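PDB 3VMV: pectate lyase from Bacillus, which probably cleaves the polygalacturonate chains of pectin by beta-elimination, as a secreted pectate lyase of polysaccharide lyase family 1. Local coordinates for residues N232-A237 / V265-G270; M179-T184 / P209-A214; D215-N220 / R238-N243; I226-I231 / F260-V265. One frame throughout, in Å; residues are numbered along the deposited sequence.

Contact 1: residues N232-A237 / V265-G270. With SO4 (sulfate ion), chain C.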
# COMPACT_ATOMS: atom_id res chain seq x y z
N ASN A 232 13.20 3.67 0.88
CA ASN A 232 14.39 3.18 0.24
C ASN A 232 14.19 3.38 -1.25
O ASN A 232 13.42 2.66 -1.85
CB ASN A 232 14.57 1.70 0.57
CG ASN A 232 15.88 1.13 0.01
OD1 ASN A 232 16.68 1.85 -0.59
ND2 ASN A 232 16.12 -0.18 0.25
N SER A 233 14.90 4.36 -1.82
CA SER A 233 14.72 4.71 -3.21
C SER A 233 15.86 4.16 -4.05
O SER A 233 17.03 4.53 -3.83
CB SER A 233 14.66 6.25 -3.32
OG SER A 233 14.34 6.66 -4.64
N ARG A 234 15.50 3.29 -5.01
CA ARG A 234 16.46 2.47 -5.74
C ARG A 234 16.29 2.61 -7.24
O ARG A 234 15.17 2.84 -7.72
CB ARG A 234 16.24 0.98 -5.35
CG ARG A 234 16.74 0.69 -3.93
CD ARG A 234 16.05 -0.48 -3.27
NE ARG A 234 16.58 -1.75 -3.75
CZ ARG A 234 16.65 -2.84 -3.00
NH1 ARG A 234 17.15 -3.95 -3.54
NH2 ARG A 234 16.25 -2.82 -1.72
N VAL A 235 17.38 2.37 -7.98
CA VAL A 235 17.38 2.27 -9.46
C VAL A 235 16.49 3.29 -10.14
O VAL A 235 15.58 2.98 -10.91
CB VAL A 235 17.10 0.84 -10.04
CG1 VAL A 235 18.33 -0.04 -9.85
CG2 VAL A 235 15.88 0.18 -9.44
N GLY A 236 16.79 4.55 -9.83
CA GLY A 236 16.16 5.64 -10.57
C GLY A 236 14.76 6.01 -10.13
O GLY A 236 14.12 6.85 -10.78
N ALA A 237 14.27 5.41 -9.05
CA ALA A 237 13.02 5.89 -8.44
C ALA A 237 13.14 7.38 -8.14
O ALA A 237 14.21 7.88 -7.91
CB ALA A 237 12.74 5.16 -7.14
N VAL A 265 15.04 8.24 4.71
CA VAL A 265 15.12 8.09 3.26
C VAL A 265 16.56 7.87 2.86
O VAL A 265 17.47 8.34 3.54
CB VAL A 265 14.49 9.34 2.55
CG1 VAL A 265 15.24 10.60 2.87
CG2 VAL A 265 14.35 9.12 1.03
N GLY A 266 16.77 7.11 1.78
CA GLY A 266 18.11 6.91 1.24
C GLY A 266 18.10 5.70 0.34
O GLY A 266 17.02 5.28 -0.13
N TRP A 267 19.29 5.15 0.12
CA TRP A 267 19.44 3.99 -0.75
C TRP A 267 20.10 2.92 0.11
O TRP A 267 21.20 3.16 0.61
CB TRP A 267 20.36 4.36 -1.94
CG TRP A 267 20.73 3.15 -2.77
CD1 TRP A 267 19.95 2.03 -2.97
CD2 TRP A 267 21.94 2.93 -3.52
NE1 TRP A 267 20.61 1.14 -3.78
CE2 TRP A 267 21.82 1.67 -4.14
CE3 TRP A 267 23.10 3.67 -3.72
CZ2 TRP A 267 22.84 1.13 -4.93
CZ3 TRP A 267 24.10 3.15 -4.51
CH2 TRP A 267 23.96 1.89 -5.11
N PHE A 268 19.41 1.79 0.26
CA PHE A 268 19.83 0.74 1.19
C PHE A 268 19.73 -0.65 0.57
O PHE A 268 18.89 -0.90 -0.30
CB PHE A 268 18.94 0.76 2.44
CG PHE A 268 18.76 2.14 3.02
CD1 PHE A 268 19.83 2.78 3.64
CD2 PHE A 268 17.54 2.78 2.95
CE1 PHE A 268 19.64 4.05 4.21
CE2 PHE A 268 17.37 4.05 3.52
CZ PHE A 268 18.41 4.68 4.12
N TYR A 269 20.60 -1.54 1.05
CA TYR A 269 20.45 -3.02 0.94
C TYR A 269 20.83 -3.63 -0.40
O TYR A 269 21.41 -4.71 -0.44
CB TYR A 269 19.01 -3.51 1.24
CG TYR A 269 18.41 -3.01 2.55
CD1 TYR A 269 19.14 -2.98 3.72
CD2 TYR A 269 17.10 -2.59 2.57
CE1 TYR A 269 18.56 -2.52 4.91
CE2 TYR A 269 16.50 -2.12 3.74
CZ TYR A 269 17.24 -2.09 4.90
OH TYR A 269 16.63 -1.66 6.07
N GLY A 270 20.47 -2.99 -1.50
CA GLY A 270 20.71 -3.62 -2.79
C GLY A 270 20.21 -2.83 -3.99
O GLY A 270 19.86 -1.66 -3.86
S SO4 C . 16.03 -6.38 -0.62
O1 SO4 C . 16.50 -6.29 -2.03
O2 SO4 C . 14.65 -6.87 -0.62
O3 SO4 C . 16.91 -7.28 0.12
O4 SO4 C . 16.04 -5.05 0.02
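Asn232 and Gly266 pair as a parallel beta bridge, CA to CA 5.4 Å, and Ser233 N is bonded to Gly266 O. Past Gly266 the second chain leaves the strand, and the Asn232 side chain follows it by acting as a substitute peptide. Its CG lies anti to the backbone N (chi1 -175°), which carries the amide along residues 267-269; OD1 accepts Phe268 N at 2.9 Å while ND2 gives its hydrogen to Phe268 O at 2.9 Å. Both donors stand above the carbonyl planes they meet. With an alanine here, Phe268 N and O would probably lose these mates and the chain after Gly266 would be less firmly held. The strand that carries Asn232, 231-234, belongs to the right-handed parallel beta-helix of the family and runs between strands 210-212 and 265-266. Glycine suits position 266 because a CB there would run into the Phe268 ring. Arg234 crosses Trp267 at about a right angle, its CG 3.6 Å from Trp267 CD1, and the indole is held in turn by Trp267 NE1 bonding to Gly270 O. The arginine chain bends at chi3 (78°), leading the guanidinium past Gly270 to a sulfate, which probably came from the crystallisation liquor: NH1 binds O1 at 2.9 Å and NH2 binds O4 at 2.8 Å, while NE is taken by Ser271 OG. Tyr269 OH reaches back to Asp228 and Thr229.

Contact 2: residues M179-T184 / P209-A214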
# COMPACT_ATOMS: atom_id res chain seq x y z
N MET A 179 6.28 -2.52 2.70
CA MET A 179 5.71 -2.19 1.39
C MET A 179 6.75 -2.24 0.31
O MET A 179 7.85 -1.68 0.45
CB MET A 179 5.18 -0.76 1.40
CG MET A 179 4.04 -0.55 2.35
SD MET A 179 3.32 1.11 2.26
CE MET A 179 4.73 2.16 2.60
N LEU A 180 6.42 -2.90 -0.80
CA LEU A 180 7.31 -2.94 -1.97
C LEU A 180 6.67 -2.17 -3.13
O LEU A 180 5.42 -2.21 -3.31
CB LEU A 180 7.47 -4.43 -2.36
CG LEU A 180 8.54 -5.14 -3.15
CD1 LEU A 180 9.88 -4.99 -2.43
CD2 LEU A 180 8.15 -6.61 -3.30
N VAL A 181 7.49 -1.47 -3.91
CA VAL A 181 7.04 -0.92 -5.17
C VAL A 181 8.06 -1.36 -6.18
O VAL A 181 9.10 -0.71 -6.35
CB VAL A 181 6.93 0.62 -5.10
CG1 VAL A 181 6.50 1.20 -6.47
CG2 VAL A 181 5.95 1.05 -4.01
N GLY A 182 7.78 -2.45 -6.89
CA GLY A 182 8.73 -3.09 -7.78
C GLY A 182 9.48 -4.19 -7.04
O GLY A 182 10.18 -3.90 -6.08
N HIS A 183 9.33 -5.43 -7.50
CA HIS A 183 9.83 -6.61 -6.76
C HIS A 183 11.20 -7.10 -7.24
O HIS A 183 11.80 -7.96 -6.61
CB HIS A 183 8.81 -7.77 -6.85
CG HIS A 183 8.80 -8.47 -8.18
ND1 HIS A 183 8.40 -7.87 -9.36
CD2 HIS A 183 9.22 -9.71 -8.53
CE1 HIS A 183 8.56 -8.71 -10.37
NE2 HIS A 183 9.06 -9.83 -9.89
N THR A 184 11.66 -6.57 -8.37
CA THR A 184 12.91 -7.01 -8.97
C THR A 184 13.52 -5.87 -9.78
O THR A 184 12.83 -4.93 -10.16
CB THR A 184 12.70 -8.24 -9.88
OG1 THR A 184 13.97 -8.86 -10.11
CG2 THR A 184 12.06 -7.84 -11.21
N PRO A 209 8.32 2.97 1.69
CA PRO A 209 8.37 1.69 0.98
C PRO A 209 9.80 1.39 0.47
O PRO A 209 10.68 2.28 0.47
CB PRO A 209 7.46 1.93 -0.24
CG PRO A 209 7.21 3.48 -0.28
CD PRO A 209 8.10 4.08 0.76
N LEU A 210 10.00 0.17 -0.01
CA LEU A 210 11.11 -0.18 -0.89
C LEU A 210 10.64 0.21 -2.29
O LEU A 210 9.64 -0.33 -2.77
CB LEU A 210 11.42 -1.68 -0.81
CG LEU A 210 12.68 -2.18 -1.53
CD1 LEU A 210 12.88 -3.65 -1.16
CD2 LEU A 210 12.61 -2.02 -3.08
N ILE A 211 11.30 1.22 -2.90
CA ILE A 211 10.84 1.71 -4.19
C ILE A 211 11.90 1.44 -5.23
O ILE A 211 13.00 1.98 -5.13
CB ILE A 211 10.52 3.24 -4.18
CG1 ILE A 211 9.58 3.60 -3.04
CG2 ILE A 211 9.90 3.69 -5.53
CD1 ILE A 211 9.51 5.11 -2.80
N ARG A 212 11.55 0.67 -6.27
CA ARG A 212 12.39 0.52 -7.45
C ARG A 212 11.77 1.25 -8.63
O ARG A 212 10.60 1.02 -8.93
CB ARG A 212 12.59 -0.95 -7.85
CG ARG A 212 13.42 -1.77 -6.88
CD ARG A 212 13.36 -3.22 -7.35
NE ARG A 212 14.31 -4.12 -6.67
CZ ARG A 212 13.96 -4.92 -5.65
NH1 ARG A 212 12.72 -4.92 -5.17
NH2 ARG A 212 14.88 -5.71 -5.12
N TYR A 213 12.55 2.12 -9.29
CA TYR A 213 12.18 2.78 -10.58
C TYR A 213 11.07 3.81 -10.55
O TYR A 213 11.11 4.80 -11.30
CB TYR A 213 11.79 1.76 -11.71
CG TYR A 213 12.81 0.68 -11.96
CD1 TYR A 213 14.00 0.96 -12.65
CD2 TYR A 213 12.61 -0.59 -11.46
CE1 TYR A 213 14.97 -0.03 -12.85
CE2 TYR A 213 13.57 -1.58 -11.66
CZ TYR A 213 14.74 -1.28 -12.36
OH TYR A 213 15.70 -2.25 -12.54
N ALA A 214 10.05 3.55 -9.72
CA ALA A 214 8.80 4.33 -9.79
C ALA A 214 8.91 5.79 -9.33
O ALA A 214 9.76 6.11 -8.51
CB ALA A 214 7.76 3.66 -8.95
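Leu180 and Val181 pair in parallel with Leu210 and Ile211, the short strands 4.8 Å apart and only 5° from parallel. Three backbone bonds zip them together: Leu210 N to Met179 O, Val181 N to Leu210 O at 2.7 Å, and Arg212 N to Val181 O, the last almost straight at 174°. The backbone groups turned away from this pair are used as well, since Leu180 N is taken by Asp157 OD1 and Ile211 bonds to Asn232 in the following strand. Beyond Val181 the first chain turns off, and Arg212 makes up for the lost ladder. Its chain runs extended from CG to NE, so that NH1 comes to Gly182 O at 2.9 Å; the oxygen lies in the guanidinium plane, while the nitrogen is tilted from the carbonyl plane. The peptide between His183 and Thr184 covers one face of the guanidinium, and NE forms a salt bridge with Asp185, which probably balances part of its charge. Arg212 NH2 and Arg234 NH1 lie close together beside a sulfate, with which Arg212 makes a long, weak ion pair. Glycine fits position 182, where a CB would be jammed against Arg212 CB and the preceding carbonyl. The strand side chains before Arg212 are apolar: Leu180 CD1 meets Leu210 CD1 at 3.5 Å, side by side, whereas on the opposite face Val181 CG1 packs on Ala214 CB at 3.7 Å. Such in-register stacking of like residues on successive rungs, leucine over leucine and valine over isoleucine, is the hallmark of the parallel beta-helix of pectate lyases.

Contact 3: residues D215-N220 / R238-N243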
# COMPACT_ATOMS: atom_id res chain seq x y z
N ASP A 215 8.03 6.63 -9.90
CA ASP A 215 7.74 7.95 -9.33
C ASP A 215 6.64 7.81 -8.28
O ASP A 215 5.54 7.22 -8.52
CB ASP A 215 7.28 8.89 -10.44
CG ASP A 215 8.41 9.26 -11.42
OD1 ASP A 215 9.58 9.13 -11.05
OD2 ASP A 215 8.10 9.64 -12.58
N VAL A 216 6.93 8.38 -7.10
CA VAL A 216 6.11 8.23 -5.91
C VAL A 216 6.02 9.57 -5.17
O VAL A 216 7.02 10.28 -5.08
CB VAL A 216 6.73 7.17 -5.00
CG1 VAL A 216 5.98 7.06 -3.71
CG2 VAL A 216 6.80 5.83 -5.72
N HIS A 217 4.84 9.91 -4.67
CA HIS A 217 4.66 11.08 -3.79
C HIS A 217 4.23 10.57 -2.43
O HIS A 217 3.25 9.84 -2.34
CB HIS A 217 3.60 11.96 -4.42
CG HIS A 217 3.32 13.26 -3.71
ND1 HIS A 217 2.10 13.89 -3.88
CD2 HIS A 217 4.05 14.05 -2.90
CE1 HIS A 217 2.12 15.04 -3.21
NE2 HIS A 217 3.28 15.15 -2.59
N MET A 218 4.97 10.94 -1.39
CA MET A 218 4.56 10.66 -0.01
C MET A 218 4.38 11.97 0.72
O MET A 218 5.36 12.72 0.89
CB MET A 218 5.62 9.83 0.69
CG MET A 218 6.00 8.59 -0.09
SD MET A 218 7.00 7.43 0.90
CE MET A 218 5.78 6.67 1.97
N PHE A 219 3.13 12.25 1.09
CA PHE A 219 2.88 13.46 1.88
C PHE A 219 2.01 13.24 3.09
O PHE A 219 1.08 12.42 3.07
CB PHE A 219 2.35 14.63 1.01
CG PHE A 219 0.95 14.43 0.42
CD1 PHE A 219 -0.16 15.00 1.04
CD2 PHE A 219 0.76 13.73 -0.76
CE1 PHE A 219 -1.44 14.90 0.52
CE2 PHE A 219 -0.54 13.58 -1.30
CZ PHE A 219 -1.64 14.18 -0.67
N ASN A 220 2.30 13.98 4.17
CA ASN A 220 1.41 14.00 5.33
C ASN A 220 1.25 12.63 5.96
O ASN A 220 0.21 12.38 6.56
CB ASN A 220 0.02 14.58 4.98
CG ASN A 220 0.05 16.10 4.77
OD1 ASN A 220 1.06 16.83 5.08
ND2 ASN A 220 -1.03 16.60 4.26
N ARG A 238 12.01 8.09 -8.18
CA ARG A 238 11.98 9.49 -7.72
C ARG A 238 10.87 9.63 -6.71
O ARG A 238 9.70 9.36 -7.06
CB ARG A 238 11.69 10.43 -8.89
CG ARG A 238 12.82 10.38 -9.92
CD ARG A 238 12.64 11.42 -11.01
NE ARG A 238 11.37 11.24 -11.70
CZ ARG A 238 11.01 12.02 -12.72
NH1 ARG A 238 9.86 11.86 -13.32
NH2 ARG A 238 11.82 13.00 -13.10
N VAL A 239 11.22 10.00 -5.48
CA VAL A 239 10.17 10.12 -4.44
C VAL A 239 10.13 11.53 -3.88
O VAL A 239 11.17 12.04 -3.42
CB VAL A 239 10.32 9.03 -3.32
CG1 VAL A 239 11.62 9.11 -2.63
CG2 VAL A 239 9.18 9.16 -2.30
N PHE A 240 8.98 12.19 -4.01
CA PHE A 240 8.78 13.50 -3.38
C PHE A 240 8.27 13.27 -1.97
O PHE A 240 7.15 12.75 -1.80
CB PHE A 240 7.82 14.35 -4.24
CG PHE A 240 7.55 15.74 -3.68
CD1 PHE A 240 8.56 16.44 -3.03
CD2 PHE A 240 6.33 16.37 -3.91
CE1 PHE A 240 8.33 17.74 -2.57
CE2 PHE A 240 6.09 17.65 -3.43
CZ PHE A 240 7.09 18.34 -2.77
N VAL A 241 9.10 13.60 -0.97
CA VAL A 241 8.81 13.36 0.46
C VAL A 241 8.47 14.70 1.04
O VAL A 241 9.34 15.51 1.28
CB VAL A 241 10.01 12.75 1.12
CG1 VAL A 241 9.73 12.38 2.59
CG2 VAL A 241 10.49 11.53 0.30
N GLU A 242 7.16 14.91 1.25
CA GLU A 242 6.65 16.27 1.54
C GLU A 242 5.80 16.31 2.80
O GLU A 242 4.77 15.61 2.93
CB GLU A 242 5.79 16.68 0.33
CG GLU A 242 5.22 18.09 0.43
CD GLU A 242 4.25 18.41 -0.71
OE1 GLU A 242 3.62 17.45 -1.22
OE2 GLU A 242 4.09 19.63 -1.01
N ASN A 243 6.21 17.16 3.73
CA ASN A 243 5.39 17.43 4.91
C ASN A 243 4.96 16.18 5.67
O ASN A 243 3.80 16.01 6.04
CB ASN A 243 4.16 18.31 4.56
CG ASN A 243 4.54 19.70 4.09
OD1 ASN A 243 5.70 19.98 3.67
ND2 ASN A 243 3.55 20.60 4.13
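A histidine bonded to a buried carboxylate is the unusual feature here: His217 NE2 donates to Glu242 OE1 at 2.7 Å, the oxygen lying in the ring plane, while ND1 is taken by Tyr302 OH. The imidazole is thus fixed at both nitrogens. Beside the histidine lies Phe240, its ring plane tilted only 8° from that of the imidazole but slid aside, so that the rings barely overlap. At the other end, Arg238 grips Asp215 side-on, NE to OD1 at 2.8 Å and NH1 to OD2 at 2.9 Å; both oxygens lie in the guanidinium plane but are met from above the carboxylate plane. A bend at chi3 (-58°) turns the arginine onto its neighbour. A leucine in its place would probably leave the Asp215 carboxylate without its charge partner and able to turn. The opposite face is apolar, Met218 CG touching Val239 CG2 at 3.9 Å, as befits side chains packed against Ile231 in the interior. Backbone bonds such as Phe240 N to Val216 O and Glu242 N to Met218 O join five bridged pairs in unbroken register, the parallel ladder of neighbouring coils in a beta-helix.

Contact 4: residues I226-I231 / F260-V265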
# COMPACT_ATOMS: atom_id res chain seq x y z
N ILE A 226 10.54 3.17 13.53
CA ILE A 226 10.94 2.32 12.41
C ILE A 226 12.37 1.89 12.69
O ILE A 226 13.28 2.72 12.79
CB ILE A 226 10.73 3.04 11.08
CG1 ILE A 226 9.21 3.27 10.87
CG2 ILE A 226 11.31 2.18 9.90
CD1 ILE A 226 8.82 4.11 9.66
N ASN A 227 12.56 0.57 12.82
CA ASN A 227 13.78 0.05 13.41
C ASN A 227 15.01 0.17 12.53
O ASN A 227 16.08 0.54 13.02
CB ASN A 227 13.54 -1.43 13.81
CG ASN A 227 14.72 -2.02 14.51
OD1 ASN A 227 15.11 -1.54 15.57
ND2 ASN A 227 15.32 -3.04 13.93
N ASP A 228 14.88 -0.20 11.25
CA ASP A 228 16.05 -0.20 10.40
C ASP A 228 16.08 0.99 9.43
O ASP A 228 16.92 1.89 9.58
CB ASP A 228 16.21 -1.55 9.69
CG ASP A 228 17.67 -1.86 9.36
OD1 ASP A 228 18.52 -1.88 10.28
OD2 ASP A 228 17.97 -2.08 8.18
N THR A 229 15.21 0.99 8.43
CA THR A 229 15.11 2.13 7.50
C THR A 229 13.65 2.32 7.06
O THR A 229 12.83 1.40 7.14
CB THR A 229 15.93 1.90 6.22
OG1 THR A 229 15.49 0.72 5.57
CG2 THR A 229 17.45 1.72 6.56
N ALA A 230 13.35 3.51 6.53
CA ALA A 230 12.01 3.74 6.02
C ALA A 230 11.97 3.80 4.50
O ALA A 230 11.91 2.75 3.85
CB ALA A 230 11.42 5.04 6.64
N ILE A 231 12.03 4.98 3.92
CA ILE A 231 11.93 5.09 2.44
C ILE A 231 13.25 4.70 1.75
O ILE A 231 14.30 5.29 2.03
CB ILE A 231 11.61 6.53 2.07
CG1 ILE A 231 10.33 7.00 2.76
CG2 ILE A 231 11.46 6.68 0.53
CD1 ILE A 231 10.13 8.51 2.70
N PHE A 260 25.05 3.95 3.11
CA PHE A 260 24.17 5.08 3.39
C PHE A 260 23.72 5.04 4.86
O PHE A 260 23.42 3.97 5.42
CB PHE A 260 22.96 5.02 2.45
CG PHE A 260 22.33 6.36 2.15
CD1 PHE A 260 22.53 6.97 0.91
CD2 PHE A 260 21.51 7.00 3.07
CE1 PHE A 260 21.97 8.20 0.62
CE2 PHE A 260 20.95 8.25 2.79
CZ PHE A 260 21.20 8.86 1.55
N ILE A 261 23.66 6.19 5.50
CA ILE A 261 23.16 6.25 6.88
C ILE A 261 21.71 5.79 6.96
O ILE A 261 20.85 6.36 6.31
CB ILE A 261 23.27 7.69 7.43
CG1 ILE A 261 24.75 8.07 7.56
CG2 ILE A 261 22.52 7.83 8.77
CD1 ILE A 261 24.96 9.52 7.92
N LYS A 262 21.44 4.78 7.79
CA LYS A 262 20.08 4.22 7.89
C LYS A 262 19.13 5.18 8.58
O LYS A 262 19.38 5.60 9.70
CB LYS A 262 20.12 2.89 8.63
CG LYS A 262 20.68 1.76 7.78
CD LYS A 262 20.86 0.51 8.62
CE LYS A 262 20.99 -0.74 7.80
NZ LYS A 262 21.00 -1.86 8.81
N GLY A 263 18.07 5.56 7.88
CA GLY A 263 17.25 6.67 8.34
C GLY A 263 15.95 6.73 7.57
O GLY A 263 15.45 5.73 7.07
N PRO A 264 15.39 7.93 7.44
CA PRO A 264 14.03 8.08 6.91
C PRO A 264 13.94 7.93 5.38
O PRO A 264 12.88 7.58 4.86
CB PRO A 264 13.64 9.50 7.36
CG PRO A 264 14.97 10.23 7.46
CD PRO A 264 15.96 9.20 7.92
N VAL A 265 15.04 8.24 4.71
CA VAL A 265 15.12 8.09 3.26
C VAL A 265 16.56 7.87 2.86
O VAL A 265 17.47 8.34 3.54
CB VAL A 265 14.49 9.34 2.55
CG1 VAL A 265 15.24 10.60 2.87
CG2 VAL A 265 14.35 9.12 1.03
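Ile231 and Val265 make the tight end of this contact, their CA atoms 4.5 Å apart in a parallel bridge. Ile231 N bonds to Pro264 O at 2.9 Å, approaching from above the carbonyl plane, and the isoleucine side chain packs against that same oxygen. Ile231 CG2 then meets Val265 CG2 at 3.8 Å: each methyl stands anti to its own backbone N (chi1 of Val265 is 63°, which sets CG2 there), and this brings the two branches together. Branched aliphatic residues suit the place because Ile231 continues into the apolar interior beside Met218 and Val241. One step back, Ala230 N bonds to Gly263 O at 3.1 Å; the small methyl of Ala230 packs against Pro264 O, with CB 3.4 Å from it. Glycine is apt at 263, since a CB there would collide with the proline ring. Toward the partly exposed side the backbones part and the long lysine side chain spans the distance. Lys262 stretches out beyond CG, passing Thr229 CG2 closely, to place NZ 2.9 Å from Asp228 OD1 on its syn lone pair; the second bond, to OD2, is weak. Asp228 OD2 and Thr229 OG1 are each also bonded to Tyr269 OH, so the carboxylate is held from two directions. Here two loops run alongside each other and enter the neighbouring parallel strands 231-234 and 265-266 of the beta-helix, whose ladder begins at the Ile231-Val265 bridge.

In the fold
Contacts 1, 2 and 4 follow one series of strands, 177-181, 210-212, 231-234 and 265-266, whereas contact 3 joins the next face of the same beta-helix. Contacts 2 and 3 keep longer ladders; contacts 1 and 4, farther from the chain's centre, have a single bridge each and rely more on side chains. All are largely buried, with partly exposed margins. Their interior faces converge: Ile231 of contact 4 touches Ile211 of contact 2 and Met218, Val239 and Val241 of contact 3. Polar chemistry gathers outside that apolar interior: an arginine bound to sulfate in contact 1, one only weakly linked to it in contact 2, and salt bridges in contacts 3 and 4. Tyr269 ties contact 1 to contact 4.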